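Local coordinates for protein xylosidase (Xanthomonas axonopodis pv. citri, PDB 6XN2) that probably hydrolyses xylose-containing oligosaccharides as a glycoside hydrolase of family 43, holding beta-D-xylopyranose in its pocket, at residues Q206-V209 and A214-P217; L239-T244 and H251-F256; H195-D198 and T204-E207. One frame throughout, in Å; residues are numbered along the deposited sequence.

Contact 1: residues Q206-V209 and A214-P217; sequences QEPV and ALGP
The puckered pyrrolidine ring of Pro208 presents its CG–CD side to the branch point of Leu215, while the guanidinium of Arg197 lies against both Pro208 CD and Leu215 CD2. The closest approach is 3.6 Å, between Pro208 CD and Leu215 CG. Pro208 CG is only slightly farther from Leu215 CG, at 3.8 Å, and Pro208 CD also meets Leu215 CD1 at 3.7 Å; three similar spacings mean that the ring rests on a branch and not on a single methyl. Leu215 reaches it with CG anti to its own carbonyl carbon (chi1 -62°). The two side chains cross obliquely. At the margin, Pro208 CG stands 4.3 Å from Ala214 CA, which fits the nearest backbone pairing of Pro208 with Ala214, 6.2 Å between their CA atoms. No hydrogen bond joins the segments, so the contact is purely apolar, and its 114 Å² of buried surface is small. Polar anchorage comes from outside: Glu235 accepts a hydrogen bond from Gly216 N, and Pro217 pairs through its backbone with Val236. The pattern is that of an apolar contact within the surface loop that connects strand 200-201 to strand 218-221, on the five-bladed beta-propeller of family 43 hydrolases.

Contact 2: residues L239-T244 and H251-F256; sequences LDEHGT and HARRFF
The segment 239-244 folds into a type I beta turn from Asp240 to Gly243, and it approaches 251-256 no closer than 8.9 Å between the CA atoms of Asp240 and Arg253, so side chains must span the gap. Arg253 does most of the spanning. Its NH1 donates to Glu241 OE1 over 2.9 Å with an N-H...O angle of 151°, a salt bridge in which the oxygen uses its syn lone pair and lies almost in the guanidinium plane. The carboxylate and guanidinium planes are nevertheless 43° apart, and NH1 alone makes the direct bond. A bend at chi2 (-84°) brings the Glu241 carboxylate round to this position. Both segments belong to the connection from strand 234-239 to strand 257-264 at the surface of the beta-propeller, consistent with a link between successive blades. One water completes the bridge: it donates to Asp240 OD2 (2.8 Å) and Glu241 OE2 (2.7 Å) and accepts from Arg253 NH2 (3.0 Å). Asp240 OD1 accepts from His242 N (2.8 Å), an Asx turn, and from Thr244 N (2.9 Å), which should stiffen the turn; the two donors arrive from opposite faces of the carboxylate plane. Outside the segments, Asp250 forms a salt bridge with Arg253 NE, and Tyr294 a cation-pi contact with the same arginine.

Contact 3: residues H195-D198 and T204-E207; sequences HYRD and THQE
Gln206 O receives Arg197 NH2 at 2.8 Å, a fairly straight bond that enters nearly along the C=O axis, with the oxygen close to the guanidinium plane. It ties the small two-stranded hairpin of 196-197 and 200-201, a surface excursion of the propeller, to the loop that follows it. The same guanidinium turns back on its own strand: Arg197 NH1 donates to Tyr196 O at 3.0 Å, above that carbonyl's plane, and also to Gln194 O just before the segment. Bonds through both terminal nitrogens should restrict rotation of the group. Its aliphatic part is used as well. Arg197 CG lies over one face of the His205 imidazole, 3.5 Å from the ring centroid and 18° off the ring normal, which meets the definition of a CH-pi contact. A bend at chi2 (-65°) swings the rest of the arginine back past the ring, and the two side chains run in opposite directions, with guanidinium and imidazole planes 22° apart. At its edge, the ring is met by His195 O, 3.3 Å from His205 CD2. Backbone approach is close here too: His195 CA makes a CA-H...O contact of 3.6 Å with His205 O. One water, in plane with the imidazole, accompanies His205 NE2 at 2.9 Å and donates to Arg197 O at 3.2 Å.

In the fold
From the N terminus, contact 3 comes first, closing the chain from 195 to 207 around the small hairpin of strands 196-197 and 200-201. Contact 1 starts where that ends, sharing Gln206 and Glu207, and closes the loop leading to strand 218-221. Contact 2 follows separately, folding the connection between strands 234-239 and 257-264. None encloses another. Contacts 1 and 3 have centres 8 Å apart and meet through Arg197. Contacts 1 and 2, 12 Å apart, touch where Ala214 CB lies 3.5 Å from Arg254 CB and Pro217 packs on Phe255. Contacts 2 and 3 do not touch, so contact 1 is the intermediary joining these surface loops.

Contact 1: residues Q206-V209 and A214-P217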
loop_
_atom_site.group_PDB
_atom_site.type_symbol
_atom_site.label_atom_id
_atom_site.label_comp_id
_atom_site.label_asym_id
_atom_site.label_seq_id
_atom_site.Cartn_x
_atom_site.Cartn_y
_atom_site.Cartn_z
ATOM N N GLN A 206 -2.800 -23.174 0.173
ATOM C CA GLN A 206 -1.634 -22.620 0.831
ATOM C C GLN A 206 -0.767 -21.887 -0.147
ATOM O O GLN A 206 -1.005 -21.934 -1.305
ATOM C CB GLN A 206 -0.838 -23.683 1.553
ATOM C CG GLN A 206 -1.642 -24.471 2.543
ATOM C CD GLN A 206 -2.108 -23.689 3.746
ATOM O OE1 GLN A 206 -1.662 -22.597 4.005
ATOM N NE2 GLN A 206 -3.031 -24.260 4.477
ATOM N N GLU A 207 0.235 -21.190 0.357
ATOM C CA GLU A 207 1.163 -20.450 -0.457
ATOM C C GLU A 207 1.924 -21.418 -1.300
ATOM O O GLU A 207 2.336 -22.414 -0.830
ATOM C CB GLU A 207 2.152 -19.723 0.437
ATOM C CG GLU A 207 3.039 -18.745 -0.255
ATOM C CD GLU A 207 4.091 -18.142 0.641
ATOM O OE1 GLU A 207 3.798 -17.766 1.752
ATOM O OE2 GLU A 207 5.215 -18.049 0.199
ATOM N N PRO A 208 2.145 -21.093 -2.558
ATOM C CA PRO A 208 2.891 -21.980 -3.427
ATOM C C PRO A 208 4.375 -22.037 -3.071
ATOM O O PRO A 208 4.881 -21.124 -2.493
ATOM C CB PRO A 208 2.700 -21.362 -4.792
ATOM C CG PRO A 208 2.289 -19.986 -4.545
ATOM C CD PRO A 208 1.569 -19.964 -3.281
ATOM N N VAL A 209 5.047 -23.105 -3.446
ATOM C CA VAL A 209 6.455 -23.264 -3.146
ATOM C C VAL A 209 7.279 -23.679 -4.326
ATOM O O VAL A 209 6.763 -24.115 -5.307
ATOM C CB VAL A 209 6.687 -24.338 -2.059
ATOM C CG1 VAL A 209 6.059 -23.930 -0.757
ATOM C CG2 VAL A 209 6.148 -25.670 -2.492
ATOM N N ALA A 214 4.736 -17.750 -8.086
ATOM C CA ALA A 214 4.305 -17.070 -6.902
ATOM C C ALA A 214 2.964 -16.410 -7.139
ATOM O O ALA A 214 2.634 -16.017 -8.215
ATOM C CB ALA A 214 5.307 -16.027 -6.492
ATOM N N LEU A 215 2.228 -16.229 -6.080
ATOM C CA LEU A 215 0.960 -15.528 -6.186
ATOM C C LEU A 215 1.225 -14.060 -6.481
ATOM O O LEU A 215 2.236 -13.504 -6.039
ATOM C CB LEU A 215 0.151 -15.679 -4.896
ATOM C CG LEU A 215 -0.235 -17.109 -4.528
ATOM C CD1 LEU A 215 -0.857 -17.144 -3.162
ATOM C CD2 LEU A 215 -1.189 -17.674 -5.564
ATOM N N GLY A 216 0.320 -13.449 -7.242
ATOM C CA GLY A 216 0.382 -12.031 -7.532
ATOM C C GLY A 216 -0.783 -11.310 -6.887
ATOM O O GLY A 216 -1.706 -11.942 -6.370
ATOM N N PRO A 217 -0.752 -9.973 -6.912
ATOM C CA PRO A 217 -1.898 -9.222 -6.390
ATOM C C PRO A 217 -3.128 -9.436 -7.271
ATOM O O PRO A 217 -3.009 -9.976 -8.369
ATOM C CB PRO A 217 -1.417 -7.767 -6.435
ATOM C CG PRO A 217 -0.402 -7.747 -7.550
ATOM C CD PRO A 217 0.277 -9.097 -7.506
#

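Contact 2: residues L239-T244 and H251-F256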
loop_
_atom_site.group_PDB
_atom_site.type_symbol
_atom_site.label_atom_id
_atom_site.label_comp_id
_atom_site.label_asym_id
_atom_site.label_seq_id
_atom_site.Cartn_x
_atom_site.Cartn_y
_atom_site.Cartn_z
ATOM N N LEU A 239 6.490 -10.885 -14.303
ATOM C CA LEU A 239 7.431 -11.699 -15.069
ATOM C C LEU A 239 8.879 -11.297 -14.802
ATOM O O LEU A 239 9.148 -10.160 -14.410
ATOM C CB LEU A 239 7.139 -11.577 -16.566
ATOM C CG LEU A 239 5.704 -11.810 -17.043
ATOM C CD1 LEU A 239 5.549 -11.298 -18.461
ATOM C CD2 LEU A 239 5.352 -13.291 -16.968
ATOM N N ASP A 240 9.807 -12.226 -15.029
ATOM C CA ASP A 240 11.225 -11.904 -14.922
ATOM C C ASP A 240 11.769 -11.417 -16.261
ATOM O O ASP A 240 11.015 -11.192 -17.207
ATOM C CB ASP A 240 12.040 -13.107 -14.414
ATOM C CG ASP A 240 11.990 -14.319 -15.347
ATOM O OD1 ASP A 240 11.608 -14.200 -16.530
ATOM O OD2 ASP A 240 12.358 -15.418 -14.882
ATOM N N GLU A 241 13.086 -11.266 -16.325
ATOM C CA GLU A 241 13.776 -10.810 -17.526
ATOM C C GLU A 241 13.466 -11.673 -18.751
ATOM O O GLU A 241 13.472 -11.184 -19.880
ATOM C CB GLU A 241 15.289 -10.790 -17.273
ATOM C CG GLU A 241 15.868 -12.109 -16.731
ATOM C CD GLU A 241 15.743 -12.250 -15.217
ATOM O OE1 GLU A 241 15.024 -11.445 -14.591
ATOM O OE2 GLU A 241 16.371 -13.165 -14.648
ATOM N N HIS A 242 13.188 -12.953 -18.522
ATOM C CA HIS A 242 12.954 -13.900 -19.609
ATOM C C HIS A 242 11.476 -14.082 -19.935
ATOM O O HIS A 242 11.116 -14.982 -20.690
ATOM C CB HIS A 242 13.558 -15.266 -19.269
ATOM C CG HIS A 242 14.973 -15.203 -18.786
ATOM N ND1 HIS A 242 15.983 -14.612 -19.514
ATOM C CD2 HIS A 242 15.548 -15.665 -17.650
ATOM C CE1 HIS A 242 17.119 -14.706 -18.843
ATOM N NE2 HIS A 242 16.882 -15.343 -17.711
ATOM N N GLY A 243 10.622 -13.242 -19.360
ATOM C CA GLY A 243 9.192 -13.354 -19.585
ATOM C C GLY A 243 8.559 -14.532 -18.865
ATOM O O GLY A 243 7.454 -14.960 -19.201
ATOM N N THR A 244 9.218 -15.048 -17.854
ATOM C CA THR A 244 8.677 -16.128 -17.085
ATOM C C THR A 244 8.166 -15.603 -15.757
ATOM O O THR A 244 8.824 -14.842 -15.132
ATOM C CB THR A 244 9.767 -17.163 -16.808
ATOM O OG1 THR A 244 10.205 -17.695 -18.041
ATOM C CG2 THR A 244 9.251 -18.280 -16.002
ATOM N N HIS A 251 12.013 -15.123 -3.266
ATOM C CA HIS A 251 11.599 -14.121 -2.295
ATOM C C HIS A 251 12.227 -12.729 -2.444
ATOM O O HIS A 251 11.767 -11.812 -1.869
ATOM C CB HIS A 251 11.772 -14.609 -0.870
ATOM C CG HIS A 251 10.983 -15.826 -0.545
ATOM N ND1 HIS A 251 10.712 -16.212 0.734
ATOM C CD2 HIS A 251 10.398 -16.740 -1.337
ATOM C CE1 HIS A 251 10.003 -17.316 0.720
ATOM N NE2 HIS A 251 9.804 -17.658 -0.526
ATOM N N ALA A 252 13.277 -12.617 -3.227
ATOM C CA ALA A 252 13.913 -11.376 -3.524
ATOM C C ALA A 252 13.032 -10.523 -4.406
ATOM O O ALA A 252 13.060 -9.354 -4.298
ATOM C CB ALA A 252 15.202 -11.644 -4.222
ATOM N N ARG A 253 12.228 -11.136 -5.258
ATOM C CA ARG A 253 11.377 -10.401 -6.167
ATOM C C ARG A 253 9.863 -10.645 -6.143
ATOM O O ARG A 253 9.129 -9.799 -6.520
ATOM C CB ARG A 253 11.872 -10.621 -7.589
ATOM C CG ARG A 253 13.348 -10.401 -7.788
ATOM C CD ARG A 253 13.759 -10.545 -9.223
ATOM N NE ARG A 253 13.754 -11.920 -9.626
ATOM C CZ ARG A 253 14.064 -12.337 -10.829
ATOM N NH1 ARG A 253 14.414 -11.483 -11.744
ATOM N NH2 ARG A 253 14.022 -13.604 -11.103
ATOM N N ARG A 254 9.432 -11.821 -5.714
ATOM C CA ARG A 254 7.989 -12.151 -5.771
ATOM C C ARG A 254 7.163 -11.265 -4.838
ATOM O O ARG A 254 7.639 -10.884 -3.803
ATOM C CB ARG A 254 7.732 -13.636 -5.526
ATOM C CG ARG A 254 8.011 -14.102 -4.113
ATOM C CD ARG A 254 6.868 -13.930 -3.178
ATOM N NE ARG A 254 7.206 -14.390 -1.854
ATOM C CZ ARG A 254 7.844 -13.662 -0.966
ATOM N NH1 ARG A 254 8.223 -12.442 -1.269
ATOM N NH2 ARG A 254 8.104 -14.144 0.222
ATOM N N PHE A 255 5.930 -11.006 -5.240
ATOM C CA PHE A 255 4.987 -10.202 -4.496
ATOM C C PHE A 255 4.646 -10.723 -3.113
ATOM O O PHE A 255 4.420 -11.860 -2.952
ATOM C CB PHE A 255 3.721 -10.036 -5.331
ATOM C CG PHE A 255 2.590 -9.405 -4.596
ATOM C CD1 PHE A 255 2.500 -8.058 -4.489
ATOM C CD2 PHE A 255 1.642 -10.171 -3.999
ATOM C CE1 PHE A 255 1.485 -7.469 -3.814
ATOM C CE2 PHE A 255 0.616 -9.589 -3.314
ATOM C CZ PHE A 255 0.543 -8.230 -3.218
ATOM N N PHE A 256 4.624 -9.853 -2.117
ATOM C CA PHE A 256 4.264 -10.217 -0.766
ATOM C C PHE A 256 3.014 -9.491 -0.327
ATOM O O PHE A 256 2.088 -10.124 0.034
ATOM C CB PHE A 256 5.366 -9.920 0.205
ATOM C CG PHE A 256 5.148 -10.454 1.583
ATOM C CD1 PHE A 256 4.552 -9.696 2.544
ATOM C CD2 PHE A 256 5.623 -11.690 1.940
ATOM C CE1 PHE A 256 4.395 -10.161 3.808
ATOM C CE2 PHE A 256 5.467 -12.155 3.203
ATOM C CZ PHE A 256 4.855 -11.393 4.138
HETATM O O HOH W 1 14.823 -15.059 -13.621
#

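Contact 3: residues H195-D198 and T204-E207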
loop_
_atom_site.group_PDB
_atom_site.type_symbol
_atom_site.label_atom_id
_atom_site.label_comp_id
_atom_site.label_asym_id
_atom_site.label_seq_id
_atom_site.Cartn_x
_atom_site.Cartn_y
_atom_site.Cartn_z
ATOM N N HIS A 195 -4.751 -18.265 0.674
ATOM C CA HIS A 195 -5.917 -19.135 0.823
ATOM C C HIS A 195 -6.937 -19.001 -0.305
ATOM O O HIS A 195 -8.025 -19.580 -0.228
ATOM C CB HIS A 195 -6.605 -18.869 2.156
ATOM C CG HIS A 195 -5.840 -19.389 3.329
ATOM N ND1 HIS A 195 -5.265 -18.563 4.270
ATOM C CD2 HIS A 195 -5.535 -20.655 3.702
ATOM C CE1 HIS A 195 -4.647 -19.299 5.178
ATOM N NE2 HIS A 195 -4.792 -20.571 4.854
ATOM N N TYR A 196 -6.615 -18.258 -1.331
ATOM C CA TYR A 196 -7.530 -18.050 -2.422
ATOM C C TYR A 196 -6.980 -18.407 -3.788
ATOM O O TYR A 196 -5.858 -18.218 -4.027
ATOM C CB TYR A 196 -7.946 -16.590 -2.462
ATOM C CG TYR A 196 -8.641 -16.106 -1.239
ATOM C CD1 TYR A 196 -7.951 -15.721 -0.130
ATOM C CD2 TYR A 196 -9.998 -16.019 -1.210
ATOM C CE1 TYR A 196 -8.603 -15.291 0.984
ATOM C CE2 TYR A 196 -10.642 -15.587 -0.122
ATOM C CZ TYR A 196 -9.947 -15.232 0.981
ATOM O OH TYR A 196 -10.628 -14.812 2.047
ATOM N N ARG A 197 -7.824 -18.955 -4.645
ATOM C CA ARG A 197 -7.517 -19.227 -6.028
ATOM C C ARG A 197 -8.774 -18.859 -6.782
ATOM O O ARG A 197 -9.802 -19.224 -6.376
ATOM C CB ARG A 197 -7.159 -20.662 -6.294
ATOM C CG ARG A 197 -5.965 -21.172 -5.556
ATOM C CD ARG A 197 -4.712 -20.498 -5.964
ATOM N NE ARG A 197 -3.552 -21.178 -5.448
ATOM C CZ ARG A 197 -3.070 -20.992 -4.250
ATOM N NH1 ARG A 197 -3.635 -20.146 -3.447
ATOM N NH2 ARG A 197 -2.032 -21.664 -3.865
ATOM N N ASP A 198 -8.632 -18.122 -7.847
ATOM C CA ASP A 198 -9.724 -17.692 -8.661
ATOM C C ASP A 198 -10.839 -17.070 -7.848
ATOM O O ASP A 198 -11.946 -17.484 -8.046
ATOM C CB ASP A 198 -10.250 -18.853 -9.532
ATOM C CG ASP A 198 -9.174 -19.477 -10.417
ATOM O OD1 ASP A 198 -8.433 -18.761 -11.065
ATOM O OD2 ASP A 198 -9.078 -20.699 -10.462
ATOM N N THR A 204 -7.497 -25.341 2.688
ATOM C CA THR A 204 -6.319 -26.108 2.284
ATOM C C THR A 204 -5.505 -25.404 1.198
ATOM O O THR A 204 -4.453 -25.898 0.797
ATOM C CB THR A 204 -6.695 -27.517 1.780
ATOM O OG1 THR A 204 -7.400 -27.418 0.538
ATOM C CG2 THR A 204 -7.558 -28.238 2.803
ATOM N N HIS A 205 -5.995 -24.267 0.713
ATOM C CA HIS A 205 -5.197 -23.423 -0.174
ATOM C C HIS A 205 -3.997 -22.871 0.593
ATOM O O HIS A 205 -4.161 -22.150 1.571
ATOM C CB HIS A 205 -6.023 -22.260 -0.732
ATOM C CG HIS A 205 -6.856 -22.600 -1.931
ATOM N ND1 HIS A 205 -6.707 -23.769 -2.643
ATOM C CD2 HIS A 205 -7.845 -21.907 -2.546
ATOM C CE1 HIS A 205 -7.576 -23.787 -3.643
ATOM N NE2 HIS A 205 -8.276 -22.670 -3.606
ATOM N N GLN A 206 -2.800 -23.174 0.173
ATOM C CA GLN A 206 -1.634 -22.620 0.831
ATOM C C GLN A 206 -0.767 -21.887 -0.147
ATOM O O GLN A 206 -1.005 -21.934 -1.305
ATOM C CB GLN A 206 -0.838 -23.683 1.553
ATOM C CG GLN A 206 -1.642 -24.471 2.543
ATOM C CD GLN A 206 -2.108 -23.689 3.746
ATOM O OE1 GLN A 206 -1.662 -22.597 4.005
ATOM N NE2 GLN A 206 -3.031 -24.260 4.477
ATOM N N GLU A 207 0.235 -21.190 0.357
ATOM C CA GLU A 207 1.163 -20.450 -0.457
ATOM C C GLU A 207 1.924 -21.418 -1.300
ATOM O O GLU A 207 2.336 -22.414 -0.830
ATOM C CB GLU A 207 2.152 -19.723 0.437
ATOM C CG GLU A 207 3.039 -18.745 -0.255
ATOM C CD GLU A 207 4.091 -18.142 0.641
ATOM O OE1 GLU A 207 3.798 -17.766 1.752
ATOM O OE2 GLU A 207 5.215 -18.049 0.199
HETATM O O HOH W 2 -10.771 -21.751 -4.665
#